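Local coordinates for protein endo-arabinase (Bacteroides thetaiotaomicron, PDB 5C0P) that probably hydrolyses O-glycosidic bonds in arabinan, as a magnesium-binding member of glycosyl hydrolase family 43, at residues A[222-236]-A[248-262]. Numbering follows the deposited sequence.
Sequences SSFRKTDGKYAIGQA and VQEPETLNSDDGGHA. With MG (magnesium ion), chain C.
The ring of Tyr231 reaches the backbone of Gly260 obliquely, its CE2 3.4 Å from Gly260 CA, while Asp258 O sits at the ring edge; the bare glycine makes room for this approach. The same ring also lays its CD1 over one face of Phe224, toward the rim. Beyond it the Tyr231 hydroxyl is held by Asp205. The Arg225 guanidinium meets the facing loop at its edge, where Ser256 OG accepts from NH1 at 2.9 Å, tilted 24° from the plane. NE and NH2 grip the two oxygens of Asp228 side-on, which fixes the rotation of the group, and the CD methylene rests on Thr253 CG2. Close by, the extended chain of Lys230 carries NZ to Ser256 O.

Side-chain oxygens take the place of backbone carbonyls in tying the loop of 250-259 to strand 231-236. With CG set between its backbone N and carbonyl carbon (chi1 61°), Asn255 brings OD1 to Ile233 N at 2.8 Å, in the carbonyl plane on a lone pair; its ND2 is spent on Gly259 O and Asp257 OD1, so both ends of the amide are engaged. Asp258 OD1 likewise takes the N-H of Tyr231 at 2.9 Å. On the side of Ile233 away from Tyr231, its CD1 packs on Ala262 CB at 3.7 Å. Further along, Gln235 and Glu250 run side by side, and Glu250 N bonds to Gln235 O next to the antiparallel, non-hydrogen-bonded pair Ala236–Gln249.

At the other end Ser222 OG receives His261 N at 2.9 Å and donates to Ala232 O, joining three backbone segments through one hydroxyl. His261 NE2 binds magnesium at 2.2 Å, together with Asp84 and four waters. The arrangement is that of the five-bladed beta-propeller of family 43, where the outer strand of one blade leads through a loop into the inner strand of the next, at a central metal site.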
loop_
_atom_site.group_PDB
_atom_site.type_symbol
_atom_site.label_atom_id
_atom_site.label_comp_id
_atom_site.label_asym_id
_atom_site.label_seq_id
_atom_site.Cartn_x
_atom_site.Cartn_y
_atom_site.Cartn_z
ATOM N N SER A 222 7.745 3.521 -3.330
ATOM C CA SER A 222 8.585 2.849 -4.316
ATOM C C SER A 222 8.683 3.557 -5.656
ATOM O O SER A 222 7.746 4.225 -6.105
ATOM C CB SER A 222 8.110 1.416 -4.543
ATOM O OG SER A 222 8.473 0.594 -3.447
ATOM N N SER A 223 9.840 3.375 -6.287
ATOM C CA SER A 223 10.116 3.855 -7.632
ATOM C C SER A 223 11.276 3.049 -8.187
ATOM O O SER A 223 11.677 2.050 -7.598
ATOM C CB SER A 223 10.443 5.355 -7.616
ATOM O OG SER A 223 10.329 5.908 -8.912
ATOM N N PHE A 224 11.819 3.477 -9.321
ATOM C CA PHE A 224 12.968 2.801 -9.919
ATOM C C PHE A 224 14.240 3.606 -9.698
ATOM O O PHE A 224 14.209 4.833 -9.729
ATOM C CB PHE A 224 12.710 2.539 -11.406
ATOM C CG PHE A 224 11.617 1.546 -11.641
ATOM C CD1 PHE A 224 10.288 1.951 -11.693
ATOM C CD2 PHE A 224 11.911 0.193 -11.736
ATOM C CE1 PHE A 224 9.273 1.020 -11.877
ATOM C CE2 PHE A 224 10.904 -0.741 -11.926
ATOM C CZ PHE A 224 9.584 -0.324 -11.993
ATOM N N ARG A 225 15.352 2.905 -9.471
ATOM C CA ARG A 225 16.640 3.535 -9.167
ATOM C C ARG A 225 17.360 3.980 -10.422
ATOM O O ARG A 225 17.379 3.255 -11.417
ATOM C CB ARG A 225 17.565 2.547 -8.451
ATOM C CG ARG A 225 17.014 1.994 -7.173
ATOM C CD ARG A 225 18.131 1.600 -6.222
ATOM N NE ARG A 225 19.037 0.565 -6.726
ATOM C CZ ARG A 225 19.903 -0.070 -5.943
ATOM N NH1 ARG A 225 19.945 0.229 -4.652
ATOM N NH2 ARG A 225 20.710 -1.003 -6.432
ATOM N N LYS A 226 18.005 5.141 -10.352
ATOM C CA LYS A 226 18.765 5.653 -11.487
ATOM C C LYS A 226 20.053 4.878 -11.759
ATOM O O LYS A 226 20.496 4.799 -12.906
ATOM C CB LYS A 226 19.062 7.149 -11.330
ATOM C CG LYS A 226 20.060 7.496 -10.245
ATOM C CD LYS A 226 20.168 9.004 -10.081
ATOM C CE LYS A 226 21.269 9.364 -9.099
ATOM N NZ LYS A 226 21.222 10.805 -8.729
ATOM N N THR A 227 20.638 4.285 -10.721
ATOM C CA THR A 227 21.923 3.594 -10.890
ATOM C C THR A 227 21.815 2.331 -11.747
ATOM O O THR A 227 22.652 2.094 -12.614
ATOM C CB THR A 227 22.547 3.189 -9.533
ATOM O OG1 THR A 227 21.607 2.407 -8.794
ATOM C CG2 THR A 227 22.943 4.403 -8.715
ATOM N N ASP A 228 20.788 1.520 -11.502
ATOM C CA ASP A 228 20.693 0.202 -12.137
ATOM C C ASP A 228 19.295 -0.187 -12.624
ATOM O O ASP A 228 19.097 -1.296 -13.128
ATOM C CB ASP A 228 21.231 -0.890 -11.200
ATOM C CG ASP A 228 20.560 -0.878 -9.826
ATOM O OD1 ASP A 228 19.480 -0.260 -9.666
ATOM O OD2 ASP A 228 21.107 -1.506 -8.897
ATOM N N GLY A 229 18.329 0.708 -12.466
ATOM C CA GLY A 229 16.989 0.464 -12.979
ATOM C C GLY A 229 16.145 -0.461 -12.120
ATOM O O GLY A 229 15.028 -0.823 -12.498
ATOM N N LYS A 230 16.670 -0.857 -10.965
ATOM C CA LYS A 230 15.909 -1.713 -10.047
ATOM C C LYS A 230 14.734 -1.006 -9.386
ATOM O O LYS A 230 14.791 0.180 -9.069
ATOM C CB LYS A 230 16.814 -2.282 -8.953
ATOM C CG LYS A 230 17.746 -3.378 -9.428
ATOM C CD LYS A 230 18.653 -3.836 -8.301
ATOM C CE LYS A 230 19.573 -4.950 -8.764
ATOM N NZ LYS A 230 20.630 -5.229 -7.756
ATOM N N TYR A 231 13.663 -1.758 -9.160
ATOM C CA TYR A 231 12.572 -1.292 -8.330
ATOM C C TYR A 231 13.127 -1.237 -6.918
ATOM O O TYR A 231 13.994 -2.049 -6.557
ATOM C CB TYR A 231 11.447 -2.310 -8.403
ATOM C CG TYR A 231 10.083 -1.865 -7.921
ATOM C CD1 TYR A 231 9.519 -0.665 -8.338
ATOM C CD2 TYR A 231 9.335 -2.690 -7.086
ATOM C CE1 TYR A 231 8.238 -0.293 -7.908
ATOM C CE2 TYR A 231 8.064 -2.337 -6.664
ATOM C CZ TYR A 231 7.528 -1.137 -7.065
ATOM O OH TYR A 231 6.261 -0.801 -6.648
ATOM N N ALA A 232 12.655 -0.290 -6.117
ATOM C CA ALA A 232 13.238 -0.098 -4.793
ATOM C C ALA A 232 12.285 0.566 -3.834
ATOM O O ALA A 232 11.246 1.112 -4.235
ATOM C CB ALA A 232 14.521 0.726 -4.895
ATOM N N ILE A 233 12.661 0.509 -2.558
ATOM C CA ILE A 233 11.945 1.183 -1.486
ATOM C C ILE A 233 12.751 2.406 -1.085
ATOM O O ILE A 233 13.952 2.298 -0.759
ATOM C CB ILE A 233 11.827 0.276 -0.248
ATOM C CG1 ILE A 233 11.233 -1.087 -0.631
ATOM C CG2 ILE A 233 11.004 0.971 0.838
ATOM C CD1 ILE A 233 11.446 -2.156 0.443
ATOM N N GLY A 234 12.109 3.570 -1.139
ATOM C CA GLY A 234 12.717 4.789 -0.644
ATOM C C GLY A 234 12.019 5.213 0.631
ATOM O O GLY A 234 10.914 4.732 0.950
ATOM N N GLN A 235 12.666 6.087 1.387
ATOM C CA GLN A 235 12.029 6.632 2.576
ATOM C C GLN A 235 12.165 8.145 2.603
ATOM O O GLN A 235 13.103 8.709 2.032
ATOM C CB GLN A 235 12.606 6.010 3.857
ATOM C CG GLN A 235 14.046 6.380 4.158
ATOM C CD GLN A 235 14.554 5.741 5.442
ATOM O OE1 GLN A 235 13.799 5.567 6.408
ATOM N NE2 GLN A 235 15.833 5.389 5.459
ATOM N N ALA A 236 11.196 8.788 3.242
ATOM C CA ALA A 236 11.220 10.230 3.451
ATOM C C ALA A 236 10.779 10.500 4.871
ATOM O O ALA A 236 10.007 9.728 5.441
ATOM C CB ALA A 236 10.300 10.930 2.469
ATOM N N VAL A 248 11.419 15.116 3.637
ATOM C CA VAL A 248 12.815 15.139 3.223
ATOM C C VAL A 248 13.196 13.731 2.772
ATOM O O VAL A 248 13.143 12.785 3.567
ATOM C CB VAL A 248 13.738 15.607 4.366
ATOM C CG1 VAL A 248 15.210 15.479 3.967
ATOM C CG2 VAL A 248 13.411 17.054 4.769
ATOM N N GLN A 249 13.542 13.595 1.492
ATOM C CA GLN A 249 13.900 12.299 0.914
ATOM C C GLN A 249 15.291 11.853 1.344
ATOM O O GLN A 249 16.247 12.630 1.287
ATOM C CB GLN A 249 13.863 12.367 -0.614
ATOM C CG GLN A 249 12.557 12.915 -1.186
ATOM C CD GLN A 249 11.386 11.991 -0.946
ATOM O OE1 GLN A 249 11.540 10.770 -0.861
ATOM N NE2 GLN A 249 10.190 12.573 -0.841
ATOM N N GLU A 250 15.413 10.595 1.755
ATOM C CA GLU A 250 16.723 10.025 2.016
ATOM C C GLU A 250 17.352 9.657 0.685
ATOM O O GLU A 250 16.664 9.206 -0.222
ATOM C CB GLU A 250 16.605 8.802 2.918
ATOM C CG GLU A 250 16.413 9.151 4.372
ATOM C CD GLU A 250 17.599 9.902 4.937
ATOM O OE1 GLU A 250 18.729 9.369 4.887
ATOM O OE2 GLU A 250 17.410 11.033 5.426
ATOM N N PRO A 251 18.666 9.865 0.561
ATOM C CA PRO A 251 19.323 9.690 -0.738
ATOM C C PRO A 251 19.517 8.230 -1.136
ATOM O O PRO A 251 19.715 7.972 -2.322
ATOM C CB PRO A 251 20.683 10.374 -0.542
ATOM C CG PRO A 251 20.908 10.355 0.950
ATOM C CD PRO A 251 19.545 10.516 1.550
ATOM N N GLU A 252 19.471 7.304 -0.180
ATOM C CA GLU A 252 19.718 5.892 -0.485
ATOM C C GLU A 252 18.451 5.065 -0.311
ATOM O O GLU A 252 17.665 5.314 0.612
ATOM C CB GLU A 252 20.820 5.315 0.410
ATOM C CG GLU A 252 22.095 6.151 0.480
ATOM C CD GLU A 252 22.825 6.254 -0.848
ATOM O OE1 GLU A 252 22.606 5.391 -1.727
ATOM O OE2 GLU A 252 23.627 7.200 -1.012
ATOM N N THR A 253 18.261 4.076 -1.181
ATOM C CA THR A 253 17.136 3.161 -1.026
ATOM C C THR A 253 17.402 2.189 0.118
ATOM O O THR A 253 18.551 1.986 0.514
ATOM C CB THR A 253 16.834 2.378 -2.322
ATOM O OG1 THR A 253 17.948 1.549 -2.665
ATOM C CG2 THR A 253 16.557 3.334 -3.470
ATOM N N LEU A 254 16.340 1.598 0.652
ATOM C CA LEU A 254 16.490 0.624 1.728
ATOM C C LEU A 254 17.112 -0.669 1.218
ATOM O O LEU A 254 17.746 -1.401 1.975
ATOM C CB LEU A 254 15.139 0.294 2.356
ATOM C CG LEU A 254 14.612 1.146 3.508
ATOM C CD1 LEU A 254 14.447 2.587 3.108
ATOM C CD2 LEU A 254 13.301 0.575 4.000
ATOM N N ASN A 255 16.909 -0.953 -0.067
ATOM C CA ASN A 255 17.176 -2.284 -0.606
ATOM C C ASN A 255 17.791 -2.252 -2.000
ATOM O O ASN A 255 17.663 -1.254 -2.717
ATOM C CB ASN A 255 15.873 -3.090 -0.641
ATOM C CG ASN A 255 14.811 -2.444 -1.520
ATOM O OD1 ASN A 255 14.681 -1.213 -1.573
ATOM N ND2 ASN A 255 14.053 -3.272 -2.224
ATOM N N SER A 256 18.445 -3.351 -2.379
ATOM C CA SER A 256 19.051 -3.490 -3.694
ATOM C C SER A 256 18.643 -4.798 -4.343
ATOM O O SER A 256 19.325 -5.289 -5.247
ATOM C CB SER A 256 20.572 -3.427 -3.588
ATOM O OG SER A 256 20.991 -2.122 -3.234
ATOM N N ASP A 257 17.526 -5.359 -3.891
ATOM C CA ASP A 257 17.068 -6.646 -4.397
ATOM C C ASP A 257 15.937 -6.565 -5.435
ATOM O O ASP A 257 15.260 -7.564 -5.685
ATOM C CB ASP A 257 16.657 -7.562 -3.235
ATOM C CG ASP A 257 15.592 -6.953 -2.352
ATOM O OD1 ASP A 257 15.080 -5.868 -2.691
ATOM O OD2 ASP A 257 15.259 -7.584 -1.320
ATOM N N ASP A 258 15.761 -5.389 -6.043
ATOM C CA ASP A 258 14.735 -5.177 -7.071
ATOM C C ASP A 258 13.350 -5.389 -6.475
ATOM O O ASP A 258 12.422 -5.803 -7.161
ATOM C CB ASP A 258 14.974 -6.107 -8.282
ATOM C CG ASP A 258 14.125 -5.748 -9.491
ATOM O OD1 ASP A 258 13.987 -4.548 -9.782
ATOM O OD2 ASP A 258 13.605 -6.678 -10.163
ATOM N N GLY A 259 13.214 -5.084 -5.188
ATOM C CA GLY A 259 11.953 -5.259 -4.496
ATOM C C GLY A 259 11.270 -3.957 -4.137
ATOM O O GLY A 259 11.906 -2.906 -4.059
ATOM N N GLY A 260 9.964 -4.010 -3.893
ATOM C CA GLY A 260 9.263 -2.803 -3.488
ATOM C C GLY A 260 7.819 -3.025 -3.095
ATOM O O GLY A 260 7.380 -4.159 -2.890
ATOM N N HIS A 261 7.084 -1.918 -3.014
ATOM C CA HIS A 261 5.734 -1.862 -2.452
ATOM C C HIS A 261 5.711 -2.430 -1.038
ATOM O O HIS A 261 5.176 -3.520 -0.774
ATOM C CB HIS A 261 4.678 -2.518 -3.350
ATOM C CG HIS A 261 3.278 -2.115 -2.998
ATOM N ND1 HIS A 261 2.480 -1.383 -3.849
ATOM C CD2 HIS A 261 2.558 -2.304 -1.871
ATOM C CE1 HIS A 261 1.315 -1.156 -3.264
ATOM N NE2 HIS A 261 1.335 -1.697 -2.063
ATOM N N ALA A 262 6.308 -1.666 -0.130
ATOM C CA ALA A 262 6.529 -2.098 1.243
ATOM C C ALA A 262 5.554 -1.463 2.211
ATOM O O ALA A 262 5.059 -0.352 1.992
ATOM C CB ALA A 262 7.953 -1.764 1.674
HETATM MG MG MG C . -0.304 -1.755 -0.592
HETATM O O HOH W 1 7.838 0.575 -0.877
HETATM O O HOH W 2 13.628 -3.489 -12.441
HETATM O O HOH W 3 16.191 -2.621 -5.095
HETATM O O HOH W 4 13.173 8.573 -0.847
HETATM O O HOH W 5 15.318 6.738 0.387
HETATM O O HOH W 6 17.817 5.180 3.395
HETATM O O HOH W 7 1.124 -2.189 0.912
HETATM O O HOH W 8 -0.641 -3.760 -1.137
HETATM O O HOH W 9 -0.205 0.191 0.193
HETATM O O HOH W 10 -1.621 -0.923 -2.031
#